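Local coordinates for protein probable dipeptidase (Pseudomonas aeruginosa, PDB 3B40) that is probably a metallodipeptidase of the membrane dipeptidase (M19) family, hydrolysing dipeptides, at residues Ile22-Asp34 and His353-Gly365. The protein carries 11 engineered substitutions. Residues are numbered along the deposited sequence; the frame is centred on the assembly and turned at random.
Engineered in segment 22-34: Val31 (natural residue Ile), Leu33 (natural residue Pro). With CD (cadmium ion), chain C.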
ATOM      1  N   ILE A  22      -3.542   9.856  21.082  1.00 15.32           N
ATOM      2  CA  ILE A  22      -2.837   8.680  20.488  1.00 16.06           C
ATOM      3  C   ILE A  22      -2.158   9.062  19.197  1.00 15.66           C
ATOM      4  O   ILE A  22      -2.530  10.071  18.582  1.00 16.74           O
ATOM      5  CB  ILE A  22      -3.758   7.428  20.273  1.00 15.62           C
ATOM      6  CG1 ILE A  22      -4.796   7.660  19.148  1.00 16.12           C
ATOM      7  CG2 ILE A  22      -4.396   7.007  21.583  1.00 15.54           C
ATOM      8  CD1 ILE A  22      -5.530   6.339  18.660  1.00 16.48           C
ATOM      9  N   LEU A  23      -1.138   8.286  18.830  1.00 15.50           N
ATOM     10  CA  LEU A  23      -0.470   8.388  17.541  1.00 15.90           C
ATOM     11  C   LEU A  23      -1.270   7.603  16.531  1.00 15.71           C
ATOM     12  O   LEU A  23      -1.828   6.542  16.857  1.00 15.10           O
ATOM     13  CB  LEU A  23       0.920   7.741  17.566  1.00 15.78           C
ATOM     14  CG  LEU A  23       1.950   8.189  18.580  1.00 18.10           C
ATOM     15  CD1 LEU A  23       3.294   7.493  18.332  1.00 21.72           C
ATOM     16  CD2 LEU A  23       2.090   9.711  18.512  1.00 21.41           C
ATOM     17  N   SER A  24      -1.262   8.102  15.299  1.00 14.55           N
ATOM     18  CA  SER A  24      -1.943   7.448  14.206  1.00 13.86           C
ATOM     19  C   SER A  24      -0.952   7.402  13.025  1.00 13.69           C
ATOM     20  O   SER A  24      -0.165   8.315  12.827  1.00 13.07           O
ATOM     21  CB  SER A  24      -3.210   8.201  13.843  1.00 14.15           C
ATOM     22  OG  SER A  24      -2.956   9.576  13.774  1.00 15.77           O
ATOM     23  N   PHE A  25      -0.967   6.306  12.282  1.00 13.03           N
ATOM     24  CA  PHE A  25       0.032   6.065  11.259  1.00 12.37           C
ATOM     25  C   PHE A  25      -0.644   5.315  10.140  1.00 12.75           C
ATOM     26  O   PHE A  25      -1.360   4.357  10.389  1.00 13.35           O
ATOM     27  CB  PHE A  25       1.212   5.264  11.809  1.00 11.58           C
ATOM     28  CG  PHE A  25       2.205   4.841  10.752  1.00 12.94           C
ATOM     29  CD1 PHE A  25       2.968   5.789  10.069  1.00 11.26           C
ATOM     30  CD2 PHE A  25       2.337   3.499  10.404  1.00 12.05           C
ATOM     31  CE1 PHE A  25       3.892   5.397   9.081  1.00 15.46           C
ATOM     32  CE2 PHE A  25       3.277   3.099   9.418  1.00 11.79           C
ATOM     33  CZ  PHE A  25       4.039   4.048   8.765  1.00 12.65           C
ATOM     34  N   ASP A  26      -0.431   5.789   8.911  1.00 12.73           N
ATOM     35  CA  ASP A  26      -1.016   5.175   7.713  1.00 12.55           C
ATOM     36  C   ASP A  26       0.148   4.644   6.871  1.00 12.17           C
ATOM     37  O   ASP A  26       0.954   5.420   6.364  1.00 11.19           O
ATOM     38  CB  ASP A  26      -1.825   6.235   6.965  1.00 11.38           C
ATOM     39  CG  ASP A  26      -2.490   5.705   5.683  1.00 13.62           C
ATOM     40  OD1 ASP A  26      -2.052   4.679   5.112  1.00 15.93           O
ATOM     41  OD2 ASP A  26      -3.452   6.349   5.229  1.00 11.94           O
ATOM     42  N   SER A  27       0.237   3.319   6.740  1.00 12.97           N
ATOM     43  CA  SER A  27       1.400   2.687   6.139  1.00 13.74           C
ATOM     44  C   SER A  27       1.423   2.757   4.631  1.00 14.20           C
ATOM     45  O   SER A  27       2.309   2.174   4.009  1.00 14.00           O
ATOM     46  CB  SER A  27       1.554   1.221   6.618  1.00 14.72           C
ATOM     47  OG  SER A  27       0.349   0.508   6.405  1.00 13.59           O
ATOM     48  N   ARG A  28       0.456   3.445   4.015  1.00 14.23           N
ATOM     49  CA  ARG A  28       0.437   3.510   2.547  1.00 13.24           C
ATOM     50  C   ARG A  28      -0.342   4.698   1.951  1.00 12.83           C
ATOM     51  O   ARG A  28      -1.558   4.659   1.802  1.00 12.84           O
ATOM     52  CB  ARG A  28      -0.022   2.165   1.952  1.00 14.12           C
ATOM     53  CG  ARG A  28      -0.166   2.158   0.440  1.00 14.38           C
ATOM     54  CD  ARG A  28       1.178   1.985  -0.232  1.00 17.41           C
ATOM     55  NE  ARG A  28       0.997   1.858  -1.683  1.00 17.67           N
ATOM     56  CZ  ARG A  28       1.672   2.567  -2.588  1.00 18.12           C
ATOM     57  NH1 ARG A  28       2.598   3.466  -2.202  1.00 13.47           N
ATOM     58  NH2 ARG A  28       1.406   2.367  -3.873  1.00 16.08           N
ATOM     59  N   ILE A  29       0.395   5.756   1.650  1.00 13.03           N
ATOM     60  CA  ILE A  29      -0.078   6.891   0.878  1.00 13.86           C
ATOM     61  C   ILE A  29       0.914   7.177  -0.249  1.00 14.24           C
ATOM     62  O   ILE A  29       2.139   7.152  -0.066  1.00 13.53           O
ATOM     63  CB  ILE A  29      -0.297   8.174   1.754  1.00 13.52           C
ATOM     64  CG1 ILE A  29      -1.224   7.853   2.925  1.00 12.84           C
ATOM     65  CG2 ILE A  29      -0.829   9.386   0.880  1.00 13.63           C
ATOM     66  CD1 ILE A  29      -1.466   9.009   3.902  1.00 14.58           C
ATOM     67  N   THR A  30       0.366   7.382  -1.435  1.00 14.61           N
ATOM     68  CA  THR A  30       1.188   7.625  -2.602  1.00 15.60           C
ATOM     69  C   THR A  30       1.519   9.089  -2.666  1.00 15.43           C
ATOM     70  O   THR A  30       0.680   9.944  -2.330  1.00 15.34           O
ATOM     71  CB  THR A  30       0.459   7.176  -3.894  1.00 15.56           C
ATOM     72  OG1 THR A  30       0.408   5.764  -3.905  1.00 17.64           O
ATOM     73  CG2 THR A  30       1.161   7.665  -5.171  1.00 16.73           C
ATOM     74  N   VAL A  31       2.747   9.377  -3.083  1.00 16.36           N
ATOM     75  CA  VAL A  31       3.182  10.755  -3.404  1.00 16.85           C
ATOM     76  C   VAL A  31       2.925  11.020  -4.909  1.00 18.27           C
ATOM     77  O   VAL A  31       3.554  10.374  -5.769  1.00 17.80           O
ATOM     78  CB  VAL A  31       4.710  10.941  -3.108  1.00 18.05           C
ATOM     79  CG1 VAL A  31       5.161  12.415  -3.327  1.00 17.61           C
ATOM     80  CG2 VAL A  31       5.084  10.440  -1.716  1.00 15.39           C
ATOM     81  N   PRO A  32       2.001  11.968  -5.234  1.00 19.03           N
ATOM     82  CA  PRO A  32       1.735  12.409  -6.615  1.00 19.12           C
ATOM     83  C   PRO A  32       2.975  13.107  -7.150  1.00 18.86           C
ATOM     84  O   PRO A  32       3.625  13.872  -6.418  1.00 18.67           O
ATOM     85  CB  PRO A  32       0.583  13.428  -6.447  1.00 19.35           C
ATOM     86  CG  PRO A  32      -0.035  13.086  -5.097  1.00 19.50           C
ATOM     87  CD  PRO A  32       1.167  12.707  -4.269  1.00 19.45           C
ATOM     88  N   LEU A  33       3.323  12.850  -8.403  1.00 18.84           N
ATOM     89  CA  LEU A  33       4.547  13.440  -8.949  1.00 18.64           C
ATOM     90  C   LEU A  33       4.564  14.991  -8.964  1.00 18.59           C
ATOM     91  O   LEU A  33       5.616  15.605  -9.046  1.00 17.73           O
ATOM     92  CB  LEU A  33       4.818  12.879 -10.353  1.00 18.47           C
ATOM     93  CG  LEU A  33       5.258  11.417 -10.288  1.00 18.54           C
ATOM     94  CD1 LEU A  33       5.011  10.685 -11.624  1.00 18.20           C
ATOM     95  CD2 LEU A  33       6.725  11.361  -9.862  1.00 17.31           C
ATOM     96  N   ASP A  34       3.397  15.607  -8.893  1.00 18.89           N
ATOM     97  CA  ASP A  34       3.311  17.074  -8.883  1.00 20.68           C
ATOM     98  C   ASP A  34       3.001  17.631  -7.489  1.00 20.18           C
ATOM     99  O   ASP A  34       2.580  18.771  -7.344  1.00 20.11           O
ATOM    100  CB  ASP A  34       2.270  17.549  -9.919  1.00 20.46           C
ATOM    101  CG  ASP A  34       0.844  17.147  -9.545  1.00 23.06           C
ATOM    102  OD1 ASP A  34       0.677  16.381  -8.565  1.00 22.35           O
ATOM    103  OD2 ASP A  34      -0.112  17.594 -10.235  1.00 25.91           O
ATOM    104  N   HIS A 353      -0.938  -7.894  15.744  1.00 12.92           N
ATOM    105  CA  HIS A 353      -0.370  -8.105  14.411  1.00 12.20           C
ATOM    106  C   HIS A 353      -1.158  -7.482  13.296  1.00 12.56           C
ATOM    107  O   HIS A 353      -1.009  -7.888  12.109  1.00 12.48           O
ATOM    108  CB  HIS A 353      -0.178  -9.605  14.167  1.00 11.93           C
ATOM    109  CG  HIS A 353       0.763 -10.217  15.140  1.00 12.39           C
ATOM    110  ND1 HIS A 353       2.124 -10.020  15.062  1.00 13.65           N
ATOM    111  CD2 HIS A 353       0.543 -10.935  16.268  1.00 11.90           C
ATOM    112  CE1 HIS A 353       2.709 -10.643  16.072  1.00 15.92           C
ATOM    113  NE2 HIS A 353       1.772 -11.212  16.807  1.00 13.19           N
ATOM    114  N   VAL A 354      -1.985  -6.505  13.674  1.00 11.00           N
ATOM    115  CA  VAL A 354      -2.850  -5.804  12.738  1.00 10.67           C
ATOM    116  C   VAL A 354      -2.659  -4.258  12.796  1.00 10.05           C
ATOM    117  O   VAL A 354      -2.411  -3.664  13.859  1.00  9.95           O
ATOM    118  CB  VAL A 354      -4.359  -6.225  12.905  1.00 10.54           C
ATOM    119  CG1 VAL A 354      -5.237  -5.685  11.754  1.00 11.90           C
ATOM    120  CG2 VAL A 354      -4.511  -7.751  12.948  1.00 11.11           C
ATOM    121  N   GLY A 355      -2.780  -3.631  11.631  1.00 10.46           N
ATOM    122  CA  GLY A 355      -2.699  -2.158  11.495  1.00 10.85           C
ATOM    123  C   GLY A 355      -3.676  -1.696  10.437  1.00 11.22           C
ATOM    124  O   GLY A 355      -4.563  -2.446  10.056  1.00 11.04           O
ATOM    125  N   ILE A 356      -3.492  -0.472   9.937  1.00 11.30           N
ATOM    126  CA  ILE A 356      -4.481   0.180   9.075  1.00 12.30           C
ATOM    127  C   ILE A 356      -3.719   0.953   8.021  1.00 11.71           C
ATOM    128  O   ILE A 356      -2.661   1.506   8.297  1.00 12.56           O
ATOM    129  CB  ILE A 356      -5.411   1.192   9.882  1.00 11.72           C
ATOM    130  CG1 ILE A 356      -6.072   0.496  11.084  1.00 11.39           C
ATOM    131  CG2 ILE A 356      -6.491   1.826   8.949  1.00 11.69           C
ATOM    132  CD1 ILE A 356      -6.704   1.474  12.120  1.00 12.43           C
ATOM    133  N   SER A 357      -4.258   0.993   6.813  1.00 12.96           N
ATOM    134  CA  SER A 357      -3.646   1.767   5.719  1.00 13.01           C
ATOM    135  C   SER A 357      -4.755   2.177   4.779  1.00 12.80           C
ATOM    136  O   SER A 357      -5.802   1.557   4.794  1.00 14.34           O
ATOM    137  CB  SER A 357      -2.571   0.982   4.999  1.00 12.23           C
ATOM    138  OG  SER A 357      -3.075  -0.168   4.351  1.00 13.60           O
ATOM    139  N   SER A 358      -4.529   3.216   3.982  1.00 12.30           N
ATOM    140  CA  SER A 358      -5.556   3.753   3.068  1.00 13.05           C
ATOM    141  C   SER A 358      -5.435   3.424   1.586  1.00 13.43           C
ATOM    142  O   SER A 358      -6.456   3.196   0.890  1.00 13.40           O
ATOM    143  CB  SER A 358      -5.566   5.272   3.176  1.00 13.06           C
ATOM    144  OG  SER A 358      -4.290   5.826   2.916  1.00 13.38           O
ATOM    145  N   ASP A 359      -4.197   3.384   1.119  1.00 13.20           N
ATOM    146  CA  ASP A 359      -3.873   3.406  -0.322  1.00 14.70           C
ATOM    147  C   ASP A 359      -4.329   4.745  -0.913  1.00 13.98           C
ATOM    148  O   ASP A 359      -4.620   4.838  -2.100  1.00 12.85           O
ATOM    149  CB  ASP A 359      -4.491   2.239  -1.080  1.00 15.16           C
ATOM    150  CG  ASP A 359      -3.489   1.553  -2.052  1.00 18.03           C
ATOM    151  OD1 ASP A 359      -2.409   2.122  -2.378  1.00 21.23           O
ATOM    152  OD2 ASP A 359      -3.811   0.425  -2.505  1.00 21.64           O
ATOM    153  N   PHE A 360      -4.329   5.783  -0.076  1.00 12.84           N
ATOM    154  CA  PHE A 360      -4.692   7.111  -0.546  1.00 13.51           C
ATOM    155  C   PHE A 360      -3.796   7.492  -1.730  1.00 13.13           C
ATOM    156  O   PHE A 360      -2.631   7.112  -1.782  1.00 13.09           O
ATOM    157  CB  PHE A 360      -4.632   8.169   0.583  1.00 12.35           C
ATOM    158  CG  PHE A 360      -5.857   8.185   1.523  1.00 12.18           C
ATOM    159  CD1 PHE A 360      -7.139   7.865   1.063  1.00  9.66           C
ATOM    160  CD2 PHE A 360      -5.697   8.513   2.869  1.00  8.12           C
ATOM    161  CE1 PHE A 360      -8.233   7.870   1.918  1.00  9.79           C
ATOM    162  CE2 PHE A 360      -6.781   8.532   3.733  1.00 10.17           C
ATOM    163  CZ  PHE A 360      -8.056   8.189   3.265  1.00 11.14           C
ATOM    164  N   ASN A 361      -4.348   8.277  -2.655  1.00 13.92           N
ATOM    165  CA  ASN A 361      -3.657   8.729  -3.889  1.00 14.31           C
ATOM    166  C   ASN A 361      -3.275   7.607  -4.870  1.00 14.59           C
ATOM    167  O   ASN A 361      -2.619   7.872  -5.863  1.00 14.05           O
ATOM    168  CB  ASN A 361      -2.435   9.648  -3.616  1.00 14.16           C
ATOM    169  CG  ASN A 361      -2.808  10.983  -2.969  1.00 15.72           C
ATOM    170  OD1 ASN A 361      -3.907  11.550  -3.183  1.00 16.43           O
ATOM    171  ND2 ASN A 361      -1.893  11.497  -2.167  1.00 11.75           N
ATOM    172  N   ASP A 362      -3.685   6.365  -4.606  1.00 15.22           N
ATOM    173  CA  ASP A 362      -3.608   5.339  -5.638  1.00 16.56           C
ATOM    174  C   ASP A 362      -4.918   4.551  -5.662  1.00 16.50           C
ATOM    175  O   ASP A 362      -4.909   3.360  -5.894  1.00 17.10           O
ATOM    176  CB  ASP A 362      -2.356   4.441  -5.481  1.00 17.12           C
ATOM    177  CG  ASP A 362      -2.014   3.636  -6.769  1.00 20.09           C
ATOM    178  OD1 ASP A 362      -2.365   4.054  -7.891  1.00 20.06           O
ATOM    179  OD2 ASP A 362      -1.381   2.558  -6.655  1.00 25.32           O
ATOM    180  N   GLY A 363      -6.051   5.227  -5.389  1.00 16.04           N
ATOM    181  CA  GLY A 363      -7.380   4.602  -5.499  1.00 14.86           C
ATOM    182  C   GLY A 363      -8.080   4.197  -4.204  1.00 15.52           C
ATOM    183  O   GLY A 363      -9.239   3.779  -4.235  1.00 15.50           O
ATOM    184  N   GLY A 364      -7.381   4.317  -3.072  1.00 14.14           N
ATOM    185  CA  GLY A 364      -7.918   3.918  -1.794  1.00 14.04           C
ATOM    186  C   GLY A 364      -8.815   4.974  -1.160  1.00 14.82           C
ATOM    187  O   GLY A 364      -8.929   6.103  -1.649  1.00 14.37           O
ATOM    188  N   GLY A 365      -9.395   4.620  -0.025  1.00 14.93           N
ATOM    189  CA  GLY A 365     -10.418   5.443   0.605  1.00 16.14           C
ATOM    190  C   GLY A 365     -11.697   4.661   0.495  1.00 15.97           C
ATOM    191  O   GLY A 365     -11.974   4.034  -0.538  1.00 16.21           O
TER
HETATM  192 CD    CD C   2       2.248 -12.134  18.851  1.00 34.25          CD
HETATM  193  O   HOH W   1      -1.293   1.760  11.487  1.00 17.93           O
HETATM  194  O   HOH W   2      -0.798   0.390  -4.153  1.00 19.79           O
HETATM  195  O   HOH W   3       1.715   3.479  -6.594  1.00 32.85           O
HETATM  196  O   HOH W   4      -1.215   4.567  -2.153  1.00 14.06           O
HETATM  197  O   HOH W   5       4.658 -10.885  18.873  1.00 28.24           O
HETATM  198  O   HOH W   6       2.690 -10.201  20.062  1.00 27.17           O
HETATM  199  O   HOH W   7       2.304 -14.381  17.765  1.00 24.91           O
HETATM  200  O   HOH W   8      -0.127 -12.521  19.294  1.00 16.45           O
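The Arg28 guanidinium meets Asp359 and Asp362 at a slant, its plane turned 53° from the first carboxylate and 75° from the second. Water 4 sits over the centre of one guanidinium face, and waters 2 and 3 lie at the edge in plane. NE of Arg28 forms a salt bridge to OD1 of Asp359 at 3.5 Å. The link to Asp362 is long; waters 2 and 3 each accept from NH2 of Arg28 and give a weak bond to OD2 of Asp362. That OD2 also has a hydrogen bond with the Tyr165 hydroxyl. The Phe360 ring has CB of Ser358 over one face and CD1 of Ile29 at its edge.

Asp26 joins the strand ends. Its CG lies anti to the backbone N (chi1 180°), which carries the carboxylate across to Ser358. The Ser358 hydroxyl donates a hydrogen bond to OD2 of Asp26, on its syn lone pair, with OG to OD2 at 2.5 Å. OD1 accepts from N of Arg28 and N of Ser358, which approach from opposite faces of its plane. The first bond closes an Asx turn. Ser358 OG in turn accepts from N of Phe360 at 3.0 Å, an ST turn.

Farther along, Thr30 N gives a nearly straight bond to Phe360 O. Asn361 ND2 returns one to Thr30 O at 3.0 Å, with that oxygen close to the amide plane.

The contact joins the first and last strands of the TIM-barrel-like fold, 25-29 and 354-357, and the loops that follow them. Three polar bonds hold the Asp26 carboxylate and probably fix its rotation. The two aspartates probably offset the charge of buried Arg28, with waters completing the network.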